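Local coordinates for uncharacterized protein (Parabacteroides merdae, PDB 4MXN) that is uncharacterised but is probably a family 28-like glycosyl hydrolase that cleaves glycosidic bonds in polysaccharides and is built as a parallel beta-helix, at residues R43-I48 and G54-Y59; I76-G81 and A101-D106; I199-C204 and R228-T233. One frame throughout, in Å; residues are numbered along the deposited sequence. Where two conformers were deposited one is given.

The three contacts follow one another along the chain and along the parallel beta-helix, from its N-terminal end to its C-terminal end. Interaction 1 sets helix 38-50 against strand 54-58; interaction 2, its centre about 10 Å from that of interaction 1, joins two walls across the interior. Strands 54-58 and 74-78 are direct neighbours: Leu56 O with Arg77 N (2.8 Å) and Phe58 N with Arg77 O (2.9 Å) probably form hydrogen bonds. Interaction 3 repeats the wall-to-wall theme farther on, about 20 Å from interaction 2 between centres, with nearest atoms about 11 Å apart. Interactions 1 and 3 lie about 28 Å apart, centre to centre.

Interaction 1. Residues R43-I48 and G54-Y59; sequences RAVDYI and GRLIFY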
ATOM      1  N   ARG A  43      11.934  -6.943  -9.823  1.00 23.60           N
ATOM      2  CA  ARG A  43      13.316  -7.392  -9.972  1.00 24.28           C
ATOM      3  C   ARG A  43      14.266  -6.479  -9.172  1.00 28.31           C
ATOM      4  O   ARG A  43      15.211  -6.976  -8.534  1.00 28.13           O
ATOM      5  CB  ARG A  43      13.716  -7.479 -11.451  1.00 24.57           C
ATOM      6  CG  ARG A  43      15.148  -8.015 -11.662  1.00 40.27           C
ATOM      7  CD  ARG A  43      15.350  -9.489 -11.297  1.00 49.70           C
ATOM      8  NE  ARG A  43      14.640 -10.397 -12.200  1.00 59.83           N
ATOM      9  CZ  ARG A  43      15.212 -11.331 -12.956  1.00 73.02           C
ATOM     10  NH1 ARG A  43      16.531 -11.499 -12.936  1.00 57.57           N
ATOM     11  NH2 ARG A  43      14.471 -12.105 -13.737  1.00 57.65           N
ATOM     12  N   ALA A  44      13.998  -5.159  -9.163  1.00 24.29           N
ATOM     13  CA  ALA A  44      14.824  -4.236  -8.379  1.00 23.94           C
ATOM     14  C   ALA A  44      14.715  -4.577  -6.878  1.00 26.34           C
ATOM     15  O   ALA A  44      15.736  -4.695  -6.203  1.00 25.30           O
ATOM     16  CB  ALA A  44      14.398  -2.798  -8.636  1.00 24.22           C
ATOM     17  N   VAL A  45      13.465  -4.821  -6.388  1.00 22.62           N
ATOM     18  CA  VAL A  45      13.203  -5.162  -4.980  1.00 22.02           C
ATOM     19  C   VAL A  45      13.948  -6.455  -4.635  1.00 26.82           C
ATOM     20  O   VAL A  45      14.635  -6.485  -3.621  1.00 25.64           O
ATOM     21  CB  VAL A  45      11.680  -5.246  -4.665  1.00 24.01           C
ATOM     22  CG1 VAL A  45      11.423  -5.930  -3.316  1.00 23.77           C
ATOM     23  CG2 VAL A  45      11.056  -3.855  -4.681  1.00 22.40           C
ATOM     24  N   ASP A  46      13.826  -7.505  -5.501  1.00 24.50           N
ATOM     25  CA  ASP A  46      14.454  -8.820  -5.323  1.00 24.07           C
ATOM     26  C   ASP A  46      15.985  -8.702  -5.310  1.00 27.45           C
ATOM     27  O   ASP A  46      16.640  -9.305  -4.450  1.00 25.09           O
ATOM     28  CB  ASP A  46      14.002  -9.801  -6.422  1.00 25.47           C
ATOM     29  CG  ASP A  46      12.528 -10.174  -6.398  1.00 32.03           C
ATOM     30  OD1 ASP A  46      11.841  -9.830  -5.412  1.00 31.73           O
ATOM     31  OD2 ASP A  46      12.053 -10.779  -7.384  1.00 37.26           O
ATOM     32  N   TYR A  47      16.550  -7.938  -6.262  1.00 25.06           N
ATOM     33  CA  TYR A  47      17.995  -7.718  -6.351  1.00 25.67           C
ATOM     34  C   TYR A  47      18.514  -7.037  -5.076  1.00 31.20           C
ATOM     35  O   TYR A  47      19.493  -7.508  -4.492  1.00 31.31           O
ATOM     36  CB  TYR A  47      18.333  -6.864  -7.589  1.00 27.12           C
ATOM     37  CG  TYR A  47      19.804  -6.520  -7.720  1.00 31.66           C
ATOM     38  CD1 TYR A  47      20.694  -7.394  -8.339  1.00 34.48           C
ATOM     39  CD2 TYR A  47      20.301  -5.308  -7.248  1.00 32.19           C
ATOM     40  CE1 TYR A  47      22.047  -7.082  -8.462  1.00 36.26           C
ATOM     41  CE2 TYR A  47      21.649  -4.984  -7.367  1.00 34.38           C
ATOM     42  CZ  TYR A  47      22.523  -5.878  -7.964  1.00 42.23           C
ATOM     43  OH  TYR A  47      23.854  -5.555  -8.076  1.00 39.96           O
ATOM     44  N   ILE A  48      17.847  -5.936  -4.641  1.00 26.45           N
ATOM     45  CA  ILE A  48      18.237  -5.157  -3.452  1.00 25.86           C
ATOM     46  C   ILE A  48      18.204  -6.063  -2.199  1.00 30.48           C
ATOM     47  O   ILE A  48      19.180  -6.071  -1.440  1.00 30.87           O
ATOM     48  CB  ILE A  48      17.389  -3.854  -3.291  1.00 27.79           C
ATOM     49  CG1 ILE A  48      17.593  -2.920  -4.509  1.00 27.75           C
ATOM     50  CG2 ILE A  48      17.744  -3.113  -1.978  1.00 27.93           C
ATOM     51  CD1 ILE A  48      16.529  -1.814  -4.679  1.00 35.36           C
ATOM     52  N   GLY A  54      18.468  -2.428   1.415  1.00 28.34           N
ATOM     53  CA  GLY A  54      18.648  -1.041   1.012  1.00 27.54           C
ATOM     54  C   GLY A  54      17.343  -0.403   0.606  1.00 29.16           C
ATOM     55  O   GLY A  54      16.269  -0.902   0.960  1.00 27.86           O
ATOM     56  N   ARG A  55      17.418   0.715  -0.133  1.00 25.94           N
ATOM     57  CA  ARG A  55      16.218   1.449  -0.508  1.00 24.02           C
ATOM     58  C   ARG A  55      16.066   1.613  -2.015  1.00 25.27           C
ATOM     59  O   ARG A  55      17.042   1.854  -2.720  1.00 24.78           O
ATOM     60  CB  ARG A  55      16.193   2.830   0.171  1.00 25.82           C
ATOM     61  CG  ARG A  55      16.378   2.772   1.708  1.00 32.31           C
ATOM     62  CD  ARG A  55      16.081   4.091   2.402  1.00 31.70           C
ATOM     63  NE  ARG A  55      16.972   5.160   1.947  1.00 28.47           N
ATOM     64  CZ  ARG A  55      16.917   6.415   2.373  1.00 43.43           C
ATOM     65  NH1 ARG A  55      16.010   6.781   3.275  1.00 29.88           N
ATOM     66  NH2 ARG A  55      17.766   7.317   1.901  1.00 36.17           N
ATOM     67  N   LEU A  56      14.823   1.435  -2.509  1.00 21.27           N
ATOM     68  CA  LEU A  56      14.481   1.665  -3.910  1.00 21.62           C
ATOM     69  C   LEU A  56      13.834   3.041  -3.993  1.00 25.10           C
ATOM     70  O   LEU A  56      12.787   3.254  -3.384  1.00 23.02           O
ATOM     71  CB  LEU A  56      13.561   0.564  -4.473  1.00 20.69           C
ATOM     72  CG  LEU A  56      13.294   0.600  -5.981  1.00 23.34           C
ATOM     73  CD1 LEU A  56      14.601   0.562  -6.813  1.00 23.87           C
ATOM     74  CD2 LEU A  56      12.386  -0.538  -6.386  1.00 22.12           C
ATOM     75  N   ILE A  57      14.482   3.981  -4.714  1.00 24.90           N
ATOM     76  CA  ILE A  57      14.044   5.378  -4.767  1.00 25.37           C
ATOM     77  C   ILE A  57      13.338   5.744  -6.064  1.00 29.01           C
ATOM     78  O   ILE A  57      13.938   5.674  -7.139  1.00 30.00           O
ATOM     79  CB  ILE A  57      15.239   6.362  -4.534  1.00 29.05           C
ATOM     80  CG1 ILE A  57      16.206   5.941  -3.383  1.00 29.32           C
ATOM     81  CG2 ILE A  57      14.783   7.845  -4.442  1.00 30.27           C
ATOM     82  CD1 ILE A  57      15.677   5.901  -1.976  1.00 27.31           C
ATOM     83  N   PHE A  58      12.097   6.227  -5.929  1.00 25.49           N
ATOM     84  CA  PHE A  58      11.270   6.763  -7.024  1.00 25.05           C
ATOM     85  C   PHE A  58      11.379   8.272  -6.867  1.00 30.98           C
ATOM     86  O   PHE A  58      10.805   8.809  -5.919  1.00 28.65           O
ATOM     87  CB  PHE A  58       9.805   6.256  -6.916  1.00 24.35           C
ATOM     88  CG  PHE A  58       9.596   4.782  -7.165  1.00 23.20           C
ATOM     89  CD1 PHE A  58       9.884   3.846  -6.181  1.00 23.27           C
ATOM     90  CD2 PHE A  58       9.073   4.331  -8.372  1.00 23.44           C
ATOM     91  CE1 PHE A  58       9.696   2.482  -6.416  1.00 23.93           C
ATOM     92  CE2 PHE A  58       8.876   2.964  -8.601  1.00 25.39           C
ATOM     93  CZ  PHE A  58       9.178   2.050  -7.613  1.00 22.80           C
ATOM     94  N   TYR A  59      12.182   8.960  -7.701  1.00 32.26           N
ATOM     95  CA  TYR A  59      12.445  10.372  -7.408  1.00 35.62           C
ATOM     96  C   TYR A  59      11.390  11.375  -7.887  1.00 41.73           C
ATOM     97  O   TYR A  59      11.072  12.279  -7.109  1.00 42.01           O
ATOM     98  CB  TYR A  59      13.845  10.832  -7.869  1.00 40.06           C
ATOM     99  CG  TYR A  59      14.676  11.394  -6.730  1.00 45.37           C
ATOM    100  CD1 TYR A  59      14.134  12.311  -5.828  1.00 47.58           C
ATOM    101  CD2 TYR A  59      15.999  11.004  -6.545  1.00 47.97           C
ATOM    102  CE1 TYR A  59      14.884  12.809  -4.762  1.00 48.72           C
ATOM    103  CE2 TYR A  59      16.763  11.502  -5.485  1.00 50.08           C
ATOM    104  CZ  TYR A  59      16.202  12.414  -4.604  1.00 59.56           C
ATOM    105  OH  TYR A  59      16.947  12.918  -3.559  1.00 64.68           O
TER
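Leu56 reaches from its strand to the helix face carrying Ala44, Val45 and Ile48. Its CB already meets the contact, lying 3.8 Å from Ile48 CD1. CG is anti to the backbone N (chi1 -172°), a setting that carries the fork at the end of the side chain over to the helix. There the two methyls part company: Leu56 CD1 touches Ile48 CD1 at 3.7 Å, while Leu56 CD2 turns to Val45 CG2 at 4.0 Å. Ala44 CB sits against both branches, 3.8 Å from Leu56 CD1 and from Leu56 CD2, so its single methyl touches both prongs equally. The side chains of Val45 and of Ile48 each cross that of Leu56 roughly at right angles.

Helix 43-48 runs nearly antiparallel to strand 54-58 (158°), the axes 8.9 Å apart. Helix 38-50 connects the parallel strands 21-23 and 54-58, and it covers the N-terminal end of the parallel beta-helix, where Ile41 and Val24 also pack on Leu56.

Ile48 faces two ways. Its CG1 lies beside the backbone N (chi1 -61°) and sends CD1 to Leu56, whereas CG2 drops onto the start of the strand, 3.5 Å from Gly54 N. With an alanine here both methyl tips are gone, which is likely to open a gap beside Leu56 and Gly54 and leave the Leu56 CD1 branch poorly held. At Gly54 any CB would press on Ile48 CG2 and, at these backbone angles, on the carbonyl oxygen of the preceding residue. Arg55, the next residue, points away from the helix, and its NE forms a salt bridge with Asp21.

Interaction 2. Residues I76-G81 and A101-D106; sequences IRIEEG and AIIYAD
Ile76 and Ile103 mark the closest backbone approach, with CA atoms 9.2 Å apart, too far for the two segments to pair as strands. The segment 76-81 leaves strand 74-78 at Ile78, whereas 101-106 turns a corner at Ile102 and Ile103 before entering strand 104-106. These are two different walls of the parallel beta-helix, and the side chains bridge its hydrophobic interior. Ile103 does most of the bridging by pointing its two branches at separate partners. CG2, anti to the backbone N, stands 4.3 Å from Ile76 CD1. The longer branch, extended through CG1 (chi2 168°), brings Ile103 CD1 to 4.4 Å from Ile78 CD1. Both are loose van der Waals contacts between methyl ends; Leu84 rests on Ile78 and Ile103 alike, and Phe58 and Ile68 cover Ile76, so the three isoleucines belong to a larger apolar core. Between Ile76 and Ile78, Arg77 projects to the other side of its strand and grips Glu79 side-on with two nitrogens. Arg77 NE donates to Glu79 OE2 at 3.1 Å, nearly within the guanidinium plane, and Arg77 NH2 reaches the syn lone pair of Glu79 OE1.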
ATOM      1  N   ILE A  76      10.872   1.011   0.120  1.00 22.85           N
ATOM      2  CA  ILE A  76      10.502   1.703  -1.103  1.00 22.80           C
ATOM      3  C   ILE A  76      10.259   3.153  -0.736  1.00 24.59           C
ATOM      4  O   ILE A  76       9.467   3.435   0.160  1.00 23.80           O
ATOM      5  CB  ILE A  76       9.274   1.047  -1.811  1.00 26.37           C
ATOM      6  CG1 ILE A  76       9.695  -0.272  -2.528  1.00 26.75           C
ATOM      7  CG2 ILE A  76       8.608   2.042  -2.805  1.00 28.01           C
ATOM      8  CD1 ILE A  76       8.508  -1.191  -2.968  1.00 24.73           C
ATOM      9  N   ARG A  77      10.946   4.074  -1.415  1.00 21.63           N
ATOM     10  CA  ARG A  77      10.747   5.498  -1.184  1.00 21.70           C
ATOM     11  C   ARG A  77      10.082   6.120  -2.396  1.00 23.79           C
ATOM     12  O   ARG A  77      10.625   6.048  -3.491  1.00 23.05           O
ATOM     13  CB  ARG A  77      12.089   6.220  -0.896  1.00 24.50           C
ATOM     14  CG  ARG A  77      12.888   5.681   0.306  1.00 32.54           C
ATOM     15  CD  ARG A  77      12.646   6.433   1.581  1.00 25.34           C
ATOM     16  NE  ARG A  77      12.699   7.889   1.404  1.00 25.53           N
ATOM     17  CZ  ARG A  77      12.261   8.749   2.313  1.00 37.64           C
ATOM     18  NH1 ARG A  77      11.776   8.310   3.470  1.00 28.71           N
ATOM     19  NH2 ARG A  77      12.309  10.055   2.076  1.00 31.23           N
ATOM     20  N   ILE A  78       8.922   6.746  -2.197  1.00 20.46           N
ATOM     21  CA  ILE A  78       8.196   7.482  -3.246  1.00 19.81           C
ATOM     22  C   ILE A  78       8.391   8.938  -2.870  1.00 23.47           C
ATOM     23  O   ILE A  78       7.749   9.417  -1.946  1.00 21.56           O
ATOM     24  CB  ILE A  78       6.708   7.042  -3.371  1.00 23.03           C
ATOM     25  CG1 ILE A  78       6.635   5.499  -3.583  1.00 25.07           C
ATOM     26  CG2 ILE A  78       6.031   7.774  -4.557  1.00 23.24           C
ATOM     27  CD1 ILE A  78       5.525   4.857  -2.911  1.00 35.84           C
ATOM     28  N   GLU A  79       9.360   9.618  -3.503  1.00 20.60           N
ATOM     29  CA  GLU A  79       9.693  10.970  -3.070  1.00 21.08           C
ATOM     30  C   GLU A  79       8.633  11.982  -3.500  1.00 24.77           C
ATOM     31  O   GLU A  79       7.793  11.667  -4.340  1.00 21.69           O
ATOM     32  CB  GLU A  79      11.091  11.391  -3.545  1.00 22.70           C
ATOM     33  CG  GLU A  79      12.216  10.461  -3.092  1.00 35.55           C
ATOM     34  CD  GLU A  79      12.500  10.273  -1.610  1.00 55.36           C
ATOM     35  OE1 GLU A  79      12.046  11.097  -0.780  1.00 54.46           O
ATOM     36  OE2 GLU A  79      13.216   9.300  -1.283  1.00 46.63           O
ATOM     37  N   GLU A  80       8.665  13.197  -2.885  1.00 22.11           N
ATOM     38  CA  GLU A  80       7.732  14.262  -3.203  1.00 24.05           C
ATOM     39  C   GLU A  80       7.784  14.534  -4.702  1.00 29.79           C
ATOM     40  O   GLU A  80       8.865  14.613  -5.273  1.00 32.40           O
ATOM     41  CB  GLU A  80       8.036  15.536  -2.393  1.00 26.71           C
ATOM     42  CG  GLU A  80       6.794  16.397  -2.241  1.00 42.18           C
ATOM     43  CD  GLU A  80       6.898  17.580  -1.298  1.00 75.65           C
ATOM     44  OE1 GLU A  80       7.867  18.364  -1.432  1.00 68.04           O
ATOM     45  OE2 GLU A  80       5.975  17.765  -0.471  1.00 76.93           O
ATOM     46  N   GLY A  81       6.630  14.600  -5.335  1.00 28.52           N
ATOM     47  CA  GLY A  81       6.577  14.801  -6.781  1.00 29.27           C
ATOM     48  C   GLY A  81       6.507  13.500  -7.559  1.00 33.07           C
ATOM     49  O   GLY A  81       6.284  13.525  -8.774  1.00 35.57           O
ATOM     50  N   ALA A 101      -2.532  -6.047  -2.872  1.00 21.04           N
ATOM     51  CA  ALA A 101      -2.320  -4.606  -2.810  1.00 20.52           C
ATOM     52  C   ALA A 101      -1.338  -4.116  -3.857  1.00 21.05           C
ATOM     53  O   ALA A 101      -0.734  -4.931  -4.534  1.00 21.25           O
ATOM     54  CB  ALA A 101      -1.814  -4.226  -1.422  1.00 21.41           C
ATOM     55  N   ILE A 102      -1.158  -2.785  -3.973  1.00 17.63           N
ATOM     56  CA  ILE A 102      -0.152  -2.202  -4.895  1.00 18.11           C
ATOM     57  C   ILE A 102       1.240  -2.565  -4.361  1.00 20.23           C
ATOM     58  O   ILE A 102       2.135  -2.927  -5.130  1.00 17.97           O
ATOM     59  CB  ILE A 102      -0.344  -0.682  -5.100  1.00 20.99           C
ATOM     60  CG1 ILE A 102      -1.766  -0.403  -5.688  1.00 21.06           C
ATOM     61  CG2 ILE A 102       0.782  -0.097  -5.998  1.00 21.52           C
ATOM     62  CD1 ILE A 102      -2.079   1.097  -5.943  1.00 27.69           C
ATOM     63  N   ILE A 103       1.400  -2.486  -3.032  1.00 17.77           N
ATOM     64  CA  ILE A 103       2.604  -2.925  -2.326  1.00 16.67           C
ATOM     65  C   ILE A 103       2.150  -3.871  -1.236  1.00 21.15           C
ATOM     66  O   ILE A 103       1.397  -3.463  -0.340  1.00 19.95           O
ATOM     67  CB  ILE A 103       3.511  -1.789  -1.756  1.00 19.25           C
ATOM     68  CG1 ILE A 103       3.881  -0.756  -2.833  1.00 18.70           C
ATOM     69  CG2 ILE A 103       4.785  -2.415  -1.117  1.00 21.62           C
ATOM     70  CD1 ILE A 103       4.556   0.578  -2.279  1.00 25.28           C
ATOM     71  N   TYR A 104       2.597  -5.126  -1.308  1.00 18.23           N
ATOM     72  CA  TYR A 104       2.261  -6.089  -0.278  1.00 18.27           C
ATOM     73  C   TYR A 104       3.508  -6.789   0.202  1.00 20.50           C
ATOM     74  O   TYR A 104       4.535  -6.800  -0.479  1.00 18.51           O
ATOM     75  CB  TYR A 104       1.190  -7.116  -0.753  1.00 20.41           C
ATOM     76  CG  TYR A 104       1.679  -8.127  -1.773  1.00 22.87           C
ATOM     77  CD1 TYR A 104       1.728  -7.813  -3.122  1.00 24.32           C
ATOM     78  CD2 TYR A 104       2.080  -9.401  -1.387  1.00 25.38           C
ATOM     79  CE1 TYR A 104       2.170  -8.736  -4.065  1.00 25.27           C
ATOM     80  CE2 TYR A 104       2.523 -10.335  -2.324  1.00 27.31           C
ATOM     81  CZ  TYR A 104       2.567  -9.996  -3.662  1.00 30.90           C
ATOM     82  OH  TYR A 104       3.009 -10.895  -4.598  1.00 35.41           O
ATOM     83  N   ALA A 105       3.410  -7.422   1.368  1.00 19.46           N
ATOM     84  CA  ALA A 105       4.512  -8.220   1.891  1.00 20.30           C
ATOM     85  C   ALA A 105       3.939  -9.368   2.674  1.00 26.95           C
ATOM     86  O   ALA A 105       2.976  -9.193   3.418  1.00 26.97           O
ATOM     87  CB  ALA A 105       5.448  -7.377   2.743  1.00 20.72           C
ATOM     88  N   ASP A 106       4.508 -10.546   2.475  1.00 24.31           N
ATOM     89  CA  ASP A 106       4.085 -11.765   3.133  1.00 23.40           C
ATOM     90  C   ASP A 106       5.267 -12.399   3.862  1.00 25.71           C
ATOM     91  O   ASP A 106       6.191 -12.905   3.222  1.00 25.54           O
ATOM     92  CB  ASP A 106       3.487 -12.731   2.090  1.00 26.00           C
ATOM     93  CG  ASP A 106       3.103 -14.100   2.613  1.00 48.14           C
ATOM     94  OD1 ASP A 106       2.714 -14.199   3.797  1.00 50.14           O
ATOM     95  OD2 ASP A 106       3.173 -15.073   1.832  1.00 59.24           O
TER

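Interaction 3. Residues I199-C204 and R228-T233; sequences ISISGC and RNLIFT
Cys204 and Arg228 meet through the backbone, where the contact is tightest: Arg228 N donates to Cys204 O at 2.9 Å, with an N-H...O angle of 158° and the donor tilted 24° from the carbonyl plane. The CG of Arg228, set between its own backbone N and carbonyl carbon (chi1 65°), lies beside the same oxygen. From there the contact slackens. Ile201 was modelled in two conformers, so its touches are less certain: in the one given, Ile201 CD1 lies 4.2 Å from Phe232 CZ, at the ring edge and near its plane, and Ile201 CG2 stands 4.5 Å from Leu230 CD2. Ile201 is buried, with Leu221 against both it and Phe232, while Leu230 and Phe232 remain partly exposed. On the solvent side the extended Arg228 chain is poorly ordered, although its NH2 forms a salt bridge with Asp205, whose other carboxylate oxygen accepts a bond from Asn229 ND2. The chain turns its corner at Asn229, and Leu230 and Phe232 then point from strand 230-233 toward strand 199-202 on another wall, the apolar packing between walls that marks a parallel beta-helix.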
ATOM      1  N   ILE A 199      -8.088   1.801   7.125  1.00 23.45           N
ATOM      2  CA  ILE A 199      -7.167   0.836   7.754  1.00 23.62           C
ATOM      3  C   ILE A 199      -7.911  -0.339   8.344  1.00 26.04           C
ATOM      4  O   ILE A 199      -8.858  -0.151   9.104  1.00 25.40           O
ATOM      5  CB  ILE A 199      -6.293   1.522   8.844  1.00 27.11           C
ATOM      6  CG1 ILE A 199      -5.369   2.574   8.211  1.00 27.46           C
ATOM      7  CG2 ILE A 199      -5.420   0.489   9.629  1.00 28.54           C
ATOM      8  CD1 ILE A 199      -4.999   3.524   9.092  1.00 40.44           C
ATOM      9  N   SER A 200      -7.409  -1.554   8.042  1.00 21.96           N
ATOM     10  CA  SER A 200      -7.874  -2.824   8.563  1.00 22.78           C
ATOM     11  C   SER A 200      -6.735  -3.432   9.392  1.00 28.22           C
ATOM     12  O   SER A 200      -5.622  -3.587   8.868  1.00 27.66           O
ATOM     13  CB  SER A 200      -8.321  -3.746   7.434  1.00 26.57           C
ATOM     14  OG  SER A 200      -8.784  -4.981   7.955  1.00 37.29           O
ATOM     15  N   ILE A 201      -6.986  -3.715  10.695  1.00 25.69           N
ATOM     16  CA  ILE A 201      -5.971  -4.290  11.597  0.50 25.46           C
ATOM     17  C   ILE A 201      -6.559  -5.543  12.260  1.00 30.90           C
ATOM     18  O   ILE A 201      -7.690  -5.514  12.771  1.00 32.04           O
ATOM     19  CB  ILE A 201      -5.422  -3.269  12.660  0.50 28.34           C
ATOM     20  CG1 ILE A 201      -4.796  -2.011  12.000  0.50 27.92           C
ATOM     21  CG2 ILE A 201      -4.397  -3.928  13.604  0.50 28.93           C
ATOM     22  CD1 ILE A 201      -4.450  -0.822  12.956  0.50 34.22           C
ATOM     23  N   SER A 202      -5.793  -6.636  12.247  1.00 26.42           N
ATOM     24  CA  SER A 202      -6.181  -7.898  12.887  1.00 26.32           C
ATOM     25  C   SER A 202      -4.936  -8.658  13.318  1.00 27.08           C
ATOM     26  O   SER A 202      -3.950  -8.680  12.574  1.00 22.54           O
ATOM     27  CB  SER A 202      -7.047  -8.756  11.967  1.00 30.95           C
ATOM     28  OG  SER A 202      -6.332  -9.250  10.849  1.00 43.11           O
ATOM     29  N   GLY A 203      -5.012  -9.259  14.508  1.00 24.37           N
ATOM     30  CA  GLY A 203      -3.971 -10.078  15.119  1.00 24.86           C
ATOM     31  C   GLY A 203      -2.572  -9.491  15.205  1.00 28.61           C
ATOM     32  O   GLY A 203      -1.602 -10.249  15.235  1.00 27.51           O
ATOM     33  N   CYS A 204      -2.447  -8.157  15.255  1.00 25.04           N
ATOM     34  CA  CYS A 204      -1.133  -7.520  15.323  1.00 24.86           C
ATOM     35  C   CYS A 204      -0.635  -7.412  16.763  1.00 28.23           C
ATOM     36  O   CYS A 204      -1.418  -7.442  17.722  1.00 28.40           O
ATOM     37  CB  CYS A 204      -1.156  -6.151  14.651  1.00 24.39           C
ATOM     38  SG  CYS A 204      -1.387  -6.199  12.860  1.00 27.67           S
ATOM     39  N   ARG A 228      -2.924  -6.265  19.966  1.00 30.46           N
ATOM     40  CA  ARG A 228      -2.470  -5.763  21.267  1.00 30.65           C
ATOM     41  C   ARG A 228      -1.336  -4.767  21.071  1.00 31.94           C
ATOM     42  O   ARG A 228      -0.742  -4.729  19.989  1.00 28.69           O
ATOM     43  CB  ARG A 228      -2.057  -6.911  22.206  1.00 32.68           C
ATOM     44  CG  ARG A 228      -0.851  -7.713  21.756  1.00 44.11           C
ATOM     45  CD  ARG A 228      -0.673  -8.920  22.644  1.00 64.08           C
ATOM     46  NE  ARG A 228       0.704  -9.404  22.606  1.00 89.95           N
ATOM     47  CZ  ARG A 228       1.056 -10.679  22.721  1.00116.50           C
ATOM     48  NH1 ARG A 228       0.131 -11.621  22.862  1.00109.45           N
ATOM     49  NH2 ARG A 228       2.335 -11.025  22.688  1.00108.29           N
ATOM     50  N   ASN A 229      -1.043  -3.970  22.121  1.00 28.95           N
ATOM     51  CA  ASN A 229      -0.004  -2.932  22.106  1.00 29.81           C
ATOM     52  C   ASN A 229      -0.217  -1.962  20.911  1.00 34.16           C
ATOM     53  O   ASN A 229       0.696  -1.695  20.132  1.00 33.36           O
ATOM     54  CB  ASN A 229       1.406  -3.551  22.120  1.00 29.69           C
ATOM     55  CG  ASN A 229       1.676  -4.322  23.394  1.00 50.59           C
ATOM     56  OD1 ASN A 229       1.615  -3.770  24.495  1.00 45.41           O
ATOM     57  ND2 ASN A 229       1.949  -5.619  23.281  1.00 38.64           N
ATOM     58  N   LEU A 230      -1.449  -1.457  20.779  1.00 31.64           N
ATOM     59  CA  LEU A 230      -1.828  -0.470  19.770  1.00 32.19           C
ATOM     60  C   LEU A 230      -1.753   0.917  20.388  1.00 36.04           C
ATOM     61  O   LEU A 230      -2.347   1.137  21.452  1.00 35.54           O
ATOM     62  CB  LEU A 230      -3.249  -0.716  19.217  1.00 32.87           C
ATOM     63  CG  LEU A 230      -3.601  -2.077  18.630  1.00 38.77           C
ATOM     64  CD1 LEU A 230      -5.023  -2.074  18.147  1.00 39.84           C
ATOM     65  CD2 LEU A 230      -2.706  -2.450  17.455  1.00 40.30           C
ATOM     66  N   ILE A 231      -0.986   1.834  19.774  1.00 31.96           N
ATOM     67  CA  ILE A 231      -0.845   3.201  20.286  1.00 32.48           C
ATOM     68  C   ILE A 231      -1.099   4.182  19.146  1.00 36.80           C
ATOM     69  O   ILE A 231      -0.334   4.233  18.177  1.00 36.89           O
ATOM     70  CB  ILE A 231       0.523   3.480  20.988  1.00 36.42           C
ATOM     71  CG1 ILE A 231       0.799   2.479  22.150  1.00 38.06           C
ATOM     72  CG2 ILE A 231       0.595   4.947  21.480  1.00 37.90           C
ATOM     73  CD1 ILE A 231       2.225   2.455  22.698  1.00 45.97           C
ATOM     74  N   PHE A 232      -2.161   4.969  19.282  1.00 31.75           N
ATOM     75  CA  PHE A 232      -2.553   5.998  18.321  1.00 31.36           C
ATOM     76  C   PHE A 232      -2.296   7.359  18.948  1.00 34.30           C
ATOM     77  O   PHE A 232      -2.863   7.656  20.004  1.00 34.91           O
ATOM     78  CB  PHE A 232      -4.033   5.841  17.920  1.00 33.61           C
ATOM     79  CG  PHE A 232      -4.368   4.553  17.210  1.00 36.71           C
ATOM     80  CD1 PHE A 232      -4.673   3.397  17.928  1.00 42.13           C
ATOM     81  CD2 PHE A 232      -4.436   4.506  15.827  1.00 39.86           C
ATOM     82  CE1 PHE A 232      -4.995   2.205  17.265  1.00 43.34           C
ATOM     83  CE2 PHE A 232      -4.764   3.319  15.165  1.00 43.19           C
ATOM     84  CZ  PHE A 232      -5.024   2.173  15.890  1.00 41.58           C
ATOM     85  N   THR A 233      -1.407   8.166  18.330  1.00 27.88           N
ATOM     86  CA  THR A 233      -1.071   9.509  18.826  1.00 27.10           C
ATOM     87  C   THR A 233      -1.356  10.506  17.730  1.00 29.95           C
ATOM     88  O   THR A 233      -0.771  10.396  16.654  1.00 28.79           O
ATOM     89  CB  THR A 233       0.404   9.582  19.269  1.00 31.41           C
ATOM     90  OG1 THR A 233       0.671   8.554  20.213  1.00 30.22           O
ATOM     91  CG2 THR A 233       0.799  10.955  19.824  1.00 32.50           C
TER